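Local coordinates for cellulose 1,4-beta-cellobiosidase (Thermobifida fusca, PDB 4JJJ), which probably hydrolyses the beta-1,4 links of cellulose to release cellobiose, working through the family 48 glycoside hydrolase catalytic domain to which this chain corresponds, at residues A[46-49]-A[50-54]; A[220-223]-A[224-227]; A[387-390]-A[391-394]; A[271-275]-A[276-280]. The protein carries 1 engineered substitution. One frame throughout, in Å; residues are numbered along the deposited sequence.

Contact 1. Residues A[46-49]-A[50-54]; sequences HQTT and SEAFS. With ZN (zinc ion), chain B; BGC (beta-D-glucopyranose), chain C.
Thr49 OG1 takes the backbone N-H of Ala52 at 2.8 Å, the side-chain N-cap of helix 50-67, and the same oxygen meets a water that also serves Glu51. The cap lies where strand 47-49 passes directly, without an intervening loop, into the helix within the (alpha/alpha)6 catalytic domain. OG1 sits between the backbone N and carbonyl carbon of Thr49 (chi1 56°), a torsion that brings it up to Ala52 N, and the bond from that donor is nearly straight (163°). One residue on, Phe53 N donates to Thr49 O, and Thr49 thus holds two N-H groups of the first turn.

Glu51, the predicted proton donor, lies alongside Thr49 and points the same way. Its carboxylate grips one sugar twice: glucose O3 donates to Glu51 OE1 at 2.5 Å and glucose O4 to Glu51 OE2 at 2.6 Å. The water donates to Glu51 OE1, so the cap residue is in effect a second-shell partner of the carboxylate. Thr48 packs on the same turn: its OG1, hydrogen-bonded to Pro30 O, abuts the methyl of Ala52, while its methyl CG2 approaches the ring of Phe53 obliquely.

At the far end of the strand His46 joins Asp153 and two waters in a zinc site, and its ND1 lies 2.1 Å from the metal.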
loop_
_atom_site.group_PDB
_atom_site.type_symbol
_atom_site.label_atom_id
_atom_site.label_comp_id
_atom_site.label_asym_id
_atom_site.label_seq_id
_atom_site.Cartn_x
_atom_site.Cartn_y
_atom_site.Cartn_z
ATOM N N HIS A 46 4.138 -0.436 16.144
ATOM C CA HIS A 46 2.809 -0.285 16.632
ATOM C C HIS A 46 2.122 0.964 16.100
ATOM O O HIS A 46 1.042 1.319 16.548
ATOM C CB HIS A 46 2.787 -0.303 18.153
ATOM C CG HIS A 46 3.105 -1.648 18.730
ATOM N ND1 HIS A 46 3.092 -1.949 20.081
ATOM C CD2 HIS A 46 3.438 -2.799 18.105
ATOM C CE1 HIS A 46 3.413 -3.221 20.244
ATOM N NE2 HIS A 46 3.600 -3.763 19.059
ATOM N N GLN A 47 2.624 1.469 14.948
ATOM C CA GLN A 47 1.752 2.050 14.027
ATOM C C GLN A 47 0.916 0.948 13.455
ATOM O O GLN A 47 1.244 -0.195 13.617
ATOM C CB GLN A 47 2.530 2.761 12.902
ATOM C CG GLN A 47 3.220 4.042 13.397
ATOM C CD GLN A 47 4.225 4.598 12.452
ATOM O OE1 GLN A 47 4.742 3.906 11.558
ATOM N NE2 GLN A 47 4.584 5.875 12.631
ATOM N N THR A 48 -0.090 1.254 12.683
ATOM C CA THR A 48 -0.701 0.311 11.787
ATOM C C THR A 48 -1.162 1.027 10.523
ATOM O O THR A 48 -0.952 2.225 10.307
ATOM C CB THR A 48 -1.880 -0.456 12.392
ATOM O OG1 THR A 48 -2.023 -1.693 11.626
ATOM C CG2 THR A 48 -3.171 0.269 12.489
ATOM N N THR A 49 -1.716 0.237 9.642
ATOM C CA THR A 49 -1.889 0.609 8.250
ATOM C C THR A 49 -3.198 0.130 7.728
ATOM O O THR A 49 -3.770 -0.887 8.227
ATOM C CB THR A 49 -0.805 -0.030 7.337
ATOM O OG1 THR A 49 -0.824 -1.440 7.498
ATOM C CG2 THR A 49 0.558 0.504 7.762
ATOM N N SER A 50 -3.663 0.752 6.676
ATOM C CA SER A 50 -4.819 0.257 5.984
ATOM C C SER A 50 -4.479 -1.118 5.373
ATOM O O SER A 50 -5.368 -2.001 5.244
ATOM C CB SER A 50 -5.393 1.275 4.994
ATOM O OG SER A 50 -4.445 1.559 4.013
ATOM N N GLU A 51 -3.239 -1.347 5.011
ATOM C CA GLU A 51 -2.794 -2.630 4.635
ATOM C C GLU A 51 -3.166 -3.671 5.700
ATOM O O GLU A 51 -3.673 -4.739 5.402
ATOM C CB GLU A 51 -1.273 -2.565 4.363
ATOM C CG GLU A 51 -0.551 -3.903 4.339
ATOM C CD GLU A 51 0.916 -3.662 4.133
ATOM O OE1 GLU A 51 1.675 -3.657 5.127
ATOM O OE2 GLU A 51 1.318 -3.365 2.952
ATOM N N ALA A 52 -2.736 -3.433 6.929
ATOM C CA ALA A 52 -3.036 -4.395 8.008
ATOM C C ALA A 52 -4.492 -4.673 8.136
ATOM O O ALA A 52 -4.892 -5.819 8.320
ATOM C CB ALA A 52 -2.447 -3.939 9.297
ATOM N N PHE A 53 -5.304 -3.604 8.027
ATOM C CA PHE A 53 -6.749 -3.839 8.081
ATOM C C PHE A 53 -7.292 -4.684 6.946
ATOM O O PHE A 53 -8.051 -5.598 7.193
ATOM C CB PHE A 53 -7.547 -2.501 8.203
ATOM C CG PHE A 53 -7.709 -1.972 9.574
ATOM C CD1 PHE A 53 -8.789 -2.421 10.386
ATOM C CD2 PHE A 53 -6.880 -0.972 10.086
ATOM C CE1 PHE A 53 -8.968 -1.897 11.639
ATOM C CE2 PHE A 53 -7.071 -0.537 11.379
ATOM C CZ PHE A 53 -8.123 -0.897 12.100
ATOM N N SER A 54 -6.717 -4.525 5.740
ATOM C CA SER A 54 -7.147 -5.367 4.625
ATOM C C SER A 54 -6.808 -6.808 4.859
ATOM O O SER A 54 -7.556 -7.718 4.502
ATOM C CB SER A 54 -6.634 -4.840 3.299
ATOM O OG SER A 54 -5.236 -4.923 3.119
HETATM ZN ZN ZN B . 3.030 -0.485 21.604
HETATM C C2 BGC C . 6.141 -3.621 4.469
HETATM C C3 BGC C . 4.754 -3.364 3.883
HETATM C C4 BGC C . 4.870 -2.563 2.553
HETATM C C5 BGC C . 5.933 -3.164 1.601
HETATM C C6 BGC C . 6.148 -2.263 0.408
HETATM C C1 BGC C . 7.076 -4.250 3.453
HETATM O O2 BGC C . 6.037 -4.516 5.569
HETATM O O3 BGC C . 3.985 -2.657 4.887
HETATM O O4 BGC C . 3.570 -2.537 1.929
HETATM O O5 BGC C . 7.149 -3.337 2.340
HETATM O O6 BGC C . 6.544 -0.967 0.814
HETATM O O HOH W 1 1.052 -3.172 7.726
HETATM O O HOH W 2 3.852 -1.727 23.171
HETATM O O HOH W 3 4.364 1.104 21.462
#

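Contact 2. Residues A[220-223]-A[224-227]; sequences TNAP and NADA. Engineered in segment 224-227: Asn224 (natural residue Asp). With BGC (beta-D-glucopyranose), chain D; BGC (beta-D-glucopyranose), chain E.
Asn221 and Asp226 reach for each other from opposite directions across the N-terminus of helix 223-242, whose N-cap position is Ala222. Their flat groups stand almost perpendicular, the amide and carboxylate planes 81° apart. Asn221 ND2 donates to Asp226 OD2 at 2.9 Å along a nearly straight line; the acceptor lies in the amide plane, yet the donor comes down on the carboxylate from above its plane. Asn221 can do this because its CG is anti to the backbone N (chi1 -160°), which carries the amide forward to the first turn. Asp226 OD2 also receives the backbone N-H of Met146, while Asp226 OD1 probably accepts from a water that also takes the N-H of Ala222.

Alongside this side-chain bond the helix starts with Asp226 N donating to Ala222 O and Ala227 N to Pro223 O. Asn224, engineered from the aspartate predicted to be the nucleophile, turns its side chain away from 220-223, and its OD1 has a weak bond from Arg424.

The loop also lines the glycan pocket. Thr220 OG1 lies within hydrogen-bonding distance of two hydroxyls of one glucose, and on another sugar glucose O6 donates to Asn221 O at 2.8 Å.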
loop_
_atom_site.group_PDB
_atom_site.type_symbol
_atom_site.label_atom_id
_atom_site.label_comp_id
_atom_site.label_asym_id
_atom_site.label_seq_id
_atom_site.Cartn_x
_atom_site.Cartn_y
_atom_site.Cartn_z
ATOM N N THR A 220 -4.741 10.311 3.287
ATOM C CA THR A 220 -4.245 9.682 2.113
ATOM C C THR A 220 -4.640 8.231 2.066
ATOM O O THR A 220 -4.404 7.485 2.993
ATOM C CB THR A 220 -2.757 9.698 2.017
ATOM O OG1 THR A 220 -2.237 11.035 2.268
ATOM C CG2 THR A 220 -2.312 9.257 0.620
ATOM N N ASN A 221 -5.243 7.797 0.947
ATOM C CA ASN A 221 -5.571 6.441 0.705
ATOM C C ASN A 221 -4.299 5.673 0.289
ATOM O O ASN A 221 -3.434 6.195 -0.406
ATOM C CB ASN A 221 -6.500 6.318 -0.500
ATOM C CG ASN A 221 -7.254 5.024 -0.553
ATOM O OD1 ASN A 221 -6.982 4.198 -1.422
ATOM N ND2 ASN A 221 -8.189 4.871 0.325
ATOM N N ALA A 222 -4.336 4.351 0.570
ATOM C CA ALA A 222 -3.364 3.362 0.053
ATOM C C ALA A 222 -4.171 2.407 -0.833
ATOM O O ALA A 222 -4.743 1.436 -0.344
ATOM C CB ALA A 222 -2.726 2.644 1.253
ATOM N N PRO A 223 -4.225 2.662 -2.129
ATOM C CA PRO A 223 -5.135 1.902 -3.016
ATOM C C PRO A 223 -4.797 0.413 -3.074
ATOM O O PRO A 223 -5.683 -0.417 -3.302
ATOM C CB PRO A 223 -4.943 2.594 -4.390
ATOM C CG PRO A 223 -4.561 4.008 -4.004
ATOM C CD PRO A 223 -3.695 3.864 -2.747
ATOM N N ASN A 224 -3.564 0.056 -2.869
ATOM C CA ASN A 224 -3.187 -1.378 -2.789
ATOM C C ASN A 224 -4.045 -2.069 -1.710
ATOM O O ASN A 224 -4.538 -3.190 -1.907
ATOM C CB ASN A 224 -1.708 -1.559 -2.459
ATOM C CG ASN A 224 -1.131 -2.925 -2.825
ATOM O OD1 ASN A 224 -1.645 -3.691 -3.545
ATOM N ND2 ASN A 224 0.073 -3.111 -2.312
ATOM N N ALA A 225 -4.226 -1.372 -0.570
ATOM C CA ALA A 225 -5.004 -1.888 0.592
ATOM C C ALA A 225 -6.504 -1.828 0.346
ATOM O O ALA A 225 -7.133 -2.862 0.628
ATOM C CB ALA A 225 -4.613 -1.153 1.877
ATOM N N ASP A 226 -7.045 -0.725 -0.161
ATOM C CA ASP A 226 -8.501 -0.686 -0.324
ATOM C C ASP A 226 -8.910 -1.670 -1.434
ATOM O O ASP A 226 -9.900 -2.334 -1.267
ATOM C CB ASP A 226 -9.017 0.764 -0.592
ATOM C CG ASP A 226 -9.056 1.600 0.623
ATOM O OD1 ASP A 226 -8.194 1.485 1.495
ATOM O OD2 ASP A 226 -9.873 2.504 0.692
ATOM N N ALA A 227 -8.087 -1.882 -2.437
ATOM C CA ALA A 227 -8.420 -2.851 -3.486
ATOM C C ALA A 227 -8.361 -4.239 -2.881
ATOM O O ALA A 227 -9.155 -5.130 -3.196
ATOM C CB ALA A 227 -7.448 -2.744 -4.679
HETATM C C2 BGC D . 1.383 10.060 1.665
HETATM C C3 BGC D . 0.887 11.229 0.894
HETATM C C4 BGC D . 1.856 11.677 -0.213
HETATM C C5 BGC D . 2.207 10.395 -1.011
HETATM C C6 BGC D . 3.135 10.780 -2.155
HETATM C C1 BGC D . 1.739 8.937 0.706
HETATM O O2 BGC D . 0.436 9.648 2.617
HETATM O O3 BGC D . 0.623 12.218 1.821
HETATM O O4 BGC D . 1.197 12.562 -1.160
HETATM O O5 BGC D . 2.743 9.350 -0.204
HETATM O O6 BGC D . 4.444 10.989 -1.585
HETATM C C2 BGC E . 3.402 4.369 0.693
HETATM C C3 BGC E . 3.494 5.868 0.980
HETATM C C4 BGC E . 2.153 6.487 0.756
HETATM C C5 BGC E . 1.035 5.851 1.537
HETATM C C6 BGC E . -0.341 6.455 1.285
HETATM C C1 BGC E . 2.207 3.830 1.426
HETATM O O1 BGC E . 2.039 2.441 1.101
HETATM O O2 BGC E . 4.600 3.641 1.039
HETATM O O3 BGC E . 4.446 6.409 0.029
HETATM O O4 BGC E . 2.327 7.814 1.368
HETATM O O5 BGC E . 0.982 4.469 1.141
HETATM O O6 BGC E . -0.615 6.401 -0.145
HETATM O O HOH W 4 -6.083 3.002 2.267
#

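Contact 3. Residues A[387-390]-A[391-394]; sequences TPPT and GLSQ
Leu392 N donates to Pro389 O at 3.1 Å, closing a type II beta turn that spans Pro389 to Leu392 in the surface loop between strands 376-378 and 394-395. The bond is fairly straight at hydrogen (159°), although the donor stands above the carbonyl plane of Pro389.

Backbone shape supplies the second element. Thr390 and Gly391 occupy the two central positions. Gly391 takes the second of them with a positive phi of 86°, and glycine is favoured there in type II turns because the position needs a positive phi.

Apolar packing is the third. Leu392 CG is anti to the backbone N (chi1 -176°), which carries its branch toward the two prolines. A single methyl does the touching: Leu392 CD2 meets Pro388 CB at 3.8 Å and Pro389 CD at 4.2 Å. Trp381 and Tyr399 add to this cluster, both touching Pro388 and Leu392.

Polar links to a neighbouring loop come last, with Gln474 bonding through its amide to Gly391 O and Ser393 N. Taken together, these imply a turn whose shape rests on one backbone bond, a glycine corner and a leucine methyl set against two rigid rings, in concert with the bonds from Gln474.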
loop_
_atom_site.group_PDB
_atom_site.type_symbol
_atom_site.label_atom_id
_atom_site.label_comp_id
_atom_site.label_asym_id
_atom_site.label_seq_id
_atom_site.Cartn_x
_atom_site.Cartn_y
_atom_site.Cartn_z
ATOM N N THR A 387 9.833 16.974 -18.305
ATOM C CA THR A 387 10.120 16.415 -19.631
ATOM C C THR A 387 10.857 15.133 -19.495
ATOM O O THR A 387 11.968 15.047 -18.957
ATOM C CB THR A 387 11.056 17.429 -20.332
ATOM O OG1 THR A 387 10.287 18.620 -20.501
ATOM C CG2 THR A 387 11.511 16.758 -21.667
ATOM N N PRO A 388 10.241 14.022 -19.929
ATOM C CA PRO A 388 11.016 12.818 -19.864
ATOM C C PRO A 388 12.034 12.673 -20.968
ATOM O O PRO A 388 11.852 13.375 -22.002
ATOM C CB PRO A 388 9.959 11.734 -20.019
ATOM C CG PRO A 388 8.697 12.403 -20.075
ATOM C CD PRO A 388 8.948 13.808 -20.528
ATOM N N PRO A 389 12.983 11.744 -20.810
ATOM C CA PRO A 389 13.997 11.565 -21.859
ATOM C C PRO A 389 13.359 11.227 -23.179
ATOM O O PRO A 389 12.365 10.424 -23.293
ATOM C CB PRO A 389 14.868 10.403 -21.399
ATOM C CG PRO A 389 14.441 10.034 -20.021
ATOM C CD PRO A 389 13.240 10.842 -19.645
ATOM N N THR A 390 13.919 11.737 -24.249
ATOM C CA THR A 390 13.436 11.376 -25.566
ATOM C C THR A 390 13.555 9.832 -25.837
ATOM O O THR A 390 14.533 9.231 -25.446
ATOM C CB THR A 390 14.304 12.097 -26.596
ATOM O OG1 THR A 390 14.143 13.495 -26.329
ATOM C CG2 THR A 390 13.815 11.878 -28.007
ATOM N N GLY A 391 12.514 9.272 -26.430
ATOM C CA GLY A 391 12.550 7.849 -26.693
ATOM C C GLY A 391 12.076 6.945 -25.542
ATOM O O GLY A 391 11.981 5.701 -25.699
ATOM N N LEU A 392 11.778 7.551 -24.392
ATOM C CA LEU A 392 11.229 6.739 -23.296
ATOM C C LEU A 392 9.924 6.096 -23.725
ATOM O O LEU A 392 9.024 6.752 -24.289
ATOM C CB LEU A 392 11.006 7.590 -22.083
ATOM C CG LEU A 392 10.504 6.865 -20.771
ATOM C CD1 LEU A 392 11.490 5.853 -20.320
ATOM C CD2 LEU A 392 10.196 7.975 -19.776
ATOM N N SER A 393 9.801 4.818 -23.334
ATOM C CA SER A 393 8.598 4.030 -23.586
ATOM C C SER A 393 7.311 4.663 -23.050
ATOM O O SER A 393 7.277 5.278 -21.985
ATOM C CB SER A 393 8.763 2.621 -22.954
ATOM O OG SER A 393 7.778 1.743 -23.404
ATOM N N GLN A 394 6.183 4.395 -23.712
ATOM C CA GLN A 394 4.896 4.924 -23.280
ATOM C C GLN A 394 3.810 3.843 -23.205
ATOM O O GLN A 394 3.877 2.794 -23.895
ATOM C CB GLN A 394 4.441 6.038 -24.163
ATOM C CG GLN A 394 5.297 7.277 -24.016
ATOM C CD GLN A 394 4.774 8.401 -24.874
ATOM O OE1 GLN A 394 4.971 8.345 -26.074
ATOM N NE2 GLN A 394 4.084 9.349 -24.316
#

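Contact 4. Residues A[271-275]-A[276-280]; sequences YFKKI and GNCVG. With BGC (beta-D-glucopyranose), chain F.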
loop_
_atom_site.group_PDB
_atom_site.type_symbol
_atom_site.label_atom_id
_atom_site.label_comp_id
_atom_site.label_asym_id
_atom_site.label_seq_id
_atom_site.Cartn_x
_atom_site.Cartn_y
_atom_site.Cartn_z
ATOM N N TYR A 271 -3.737 16.058 -10.489
ATOM C CA TYR A 271 -4.454 17.301 -10.605
ATOM C C TYR A 271 -5.454 17.279 -11.769
ATOM O O TYR A 271 -5.810 18.337 -12.355
ATOM C CB TYR A 271 -3.477 18.475 -10.730
ATOM C CG TYR A 271 -2.735 18.738 -9.458
ATOM C CD1 TYR A 271 -3.370 19.337 -8.397
ATOM C CD2 TYR A 271 -1.371 18.321 -9.331
ATOM C CE1 TYR A 271 -2.677 19.532 -7.163
ATOM C CE2 TYR A 271 -0.691 18.510 -8.123
ATOM C CZ TYR A 271 -1.387 19.107 -7.064
ATOM O OH TYR A 271 -0.627 19.302 -5.887
ATOM N N PHE A 272 -6.016 16.121 -12.037
ATOM C CA PHE A 272 -7.021 15.894 -13.027
ATOM C C PHE A 272 -6.599 16.477 -14.400
ATOM O O PHE A 272 -7.449 16.961 -15.115
ATOM C CB PHE A 272 -8.391 16.432 -12.541
ATOM C CG PHE A 272 -8.928 15.688 -11.330
ATOM C CD1 PHE A 272 -9.623 14.495 -11.493
ATOM C CD2 PHE A 272 -8.695 16.182 -10.025
ATOM C CE1 PHE A 272 -9.992 13.812 -10.333
ATOM C CE2 PHE A 272 -9.117 15.500 -8.895
ATOM C CZ PHE A 272 -9.732 14.274 -9.071
ATOM N N LYS A 273 -5.324 16.408 -14.696
ATOM C CA LYS A 273 -4.884 16.744 -16.067
ATOM C C LYS A 273 -5.328 15.722 -17.031
ATOM O O LYS A 273 -5.448 14.517 -16.756
ATOM C CB LYS A 273 -3.411 16.763 -16.152
ATOM C CG LYS A 273 -2.683 17.756 -15.316
ATOM C CD LYS A 273 -2.770 19.160 -15.757
ATOM C CE LYS A 273 -1.480 19.931 -15.422
ATOM N NZ LYS A 273 -1.725 21.315 -15.938
ATOM N N LYS A 274 -5.485 16.143 -18.280
ATOM C CA LYS A 274 -5.734 15.173 -19.301
ATOM C C LYS A 274 -4.567 14.193 -19.393
ATOM O O LYS A 274 -3.370 14.568 -19.380
ATOM C CB LYS A 274 -5.816 15.881 -20.638
ATOM C CG LYS A 274 -6.101 15.007 -21.862
ATOM C CD LYS A 274 -6.226 15.938 -23.094
ATOM C CE LYS A 274 -6.540 15.173 -24.359
ATOM N NZ LYS A 274 -7.966 14.744 -24.446
ATOM N N ILE A 275 -4.898 12.920 -19.516
ATOM C CA ILE A 275 -3.855 11.921 -19.690
ATOM C C ILE A 275 -3.230 11.904 -21.043
ATOM O O ILE A 275 -3.931 11.935 -22.087
ATOM C CB ILE A 275 -4.373 10.493 -19.423
ATOM C CG1 ILE A 275 -5.037 10.393 -18.052
ATOM C CG2 ILE A 275 -3.242 9.494 -19.688
ATOM C CD1 ILE A 275 -4.104 10.576 -16.889
ATOM N N GLY A 276 -1.919 11.911 -21.073
ATOM C CA GLY A 276 -1.187 11.572 -22.278
ATOM C C GLY A 276 -0.331 12.719 -22.756
ATOM O O GLY A 276 -0.831 13.793 -22.956
ATOM N N ASN A 277 0.939 12.410 -22.947
ATOM C CA ASN A 277 1.966 13.390 -23.371
ATOM C C ASN A 277 1.818 14.684 -22.564
ATOM O O ASN A 277 1.824 15.813 -23.056
ATOM C CB ASN A 277 1.842 13.577 -24.865
ATOM C CG ASN A 277 2.033 12.237 -25.613
ATOM O OD1 ASN A 277 2.997 11.576 -25.417
ATOM N ND2 ASN A 277 1.032 11.800 -26.359
ATOM N N CYS A 278 1.670 14.510 -21.241
ATOM C CA CYS A 278 1.311 15.599 -20.358
ATOM C C CYS A 278 2.615 16.145 -19.874
ATOM O O CYS A 278 3.087 15.833 -18.737
ATOM C CB CYS A 278 0.458 15.078 -19.204
ATOM S SG CYS A 278 -0.221 16.344 -18.107
ATOM N N VAL A 279 3.189 17.075 -20.679
ATOM C CA VAL A 279 4.548 17.548 -20.454
ATOM C C VAL A 279 4.413 19.076 -20.376
ATOM O O VAL A 279 3.896 19.685 -21.314
ATOM C CB VAL A 279 5.500 17.156 -21.581
ATOM C CG1 VAL A 279 6.859 17.751 -21.383
ATOM C CG2 VAL A 279 5.637 15.658 -21.622
ATOM N N GLY A 280 4.875 19.660 -19.283
ATOM C CA GLY A 280 4.773 21.100 -19.048
ATOM C C GLY A 280 3.539 21.380 -18.205
ATOM O O GLY A 280 2.409 21.289 -18.677
HETATM C C2 BGC F . -1.009 19.759 0.412
HETATM C C3 BGC F . -2.246 20.648 0.442
HETATM C C4 BGC F . -2.690 20.988 -1.004
HETATM C C5 BGC F . -2.855 19.685 -1.792
HETATM C C6 BGC F . -3.140 19.954 -3.308
HETATM C C1 BGC F . -1.327 18.500 -0.391
HETATM O O2 BGC F . -0.726 19.413 1.754
HETATM O O3 BGC F . -1.890 21.855 1.155
HETATM O O4 BGC F . -3.973 21.613 -1.006
HETATM O O5 BGC F . -1.628 18.949 -1.721
HETATM O O6 BGC F . -2.038 20.578 -3.965
HETATM O O HOH W 5 -2.526 15.503 -21.956
#
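A disulfide-bearing loop is the setting of this contact, in the long connection between helix 250-263 and strand 302-306, where Cys278 of 276-280 packs on Lys273. The contact itself centres on sulfur. Cys278 SG lies 3.8 Å from Lys273 CB and equally far from Lys274 O. Its place follows from chi1 of -174°, which sets SG anti to the backbone N and turns it back toward 271-275; from there it forms the disulfide with Cys284. Lys273, bent at its second and third torsions, passes the sulfur with its aliphatic stem and carries NZ on to Pro124 O, Ala281 O and Cys284 O. Its ammonium also makes a cation-pi contact with Tyr385.

The chain passes Gly276 extended, at a positive phi of 119° that glycine enters readily, and turns sharply at Asn277. One water donates to Lys274 O at 2.9 Å and to Gly276 O at 2.6 Å, so two carbonyls on either side of Ile275 are tied together without a direct bond between the segments. Cys278 is then the centre of an inverse gamma turn.

Tyr271, at the start of 271-275, is a residue of the glycan pocket. Its hydroxyl takes the backbone N-H of Ile106 and meets the sugar at the ring edge: glucose O6 lies in the ring plane and accepts from Tyr271 OH at 2.7 Å.

In the fold
Contacts 1, 2 and 4 hold residues of the two sugar-binding pockets, while contact 3 is a surface turn. Contacts 1 and 2, centres 11 Å apart, pack directly: the methyl of Ala225 lies against Ser50 OG and Glu51 N, and the side chains of Glu51 and Asn224, the predicted acid and the altered predicted nucleophile, come within about 5 Å. Contact 2 and contact 4 both belong to the larger glycan pocket, although their nearest atoms are about 12 Å apart. Contact 3 lies farther out, its centre about 27 Å from the chain's centre, and joins contact 4 through a probable hydrogen bond between Gln394 NE2 and Asn277 OD1 at 2.7 Å, with Val279 packing on Thr387 and Pro388.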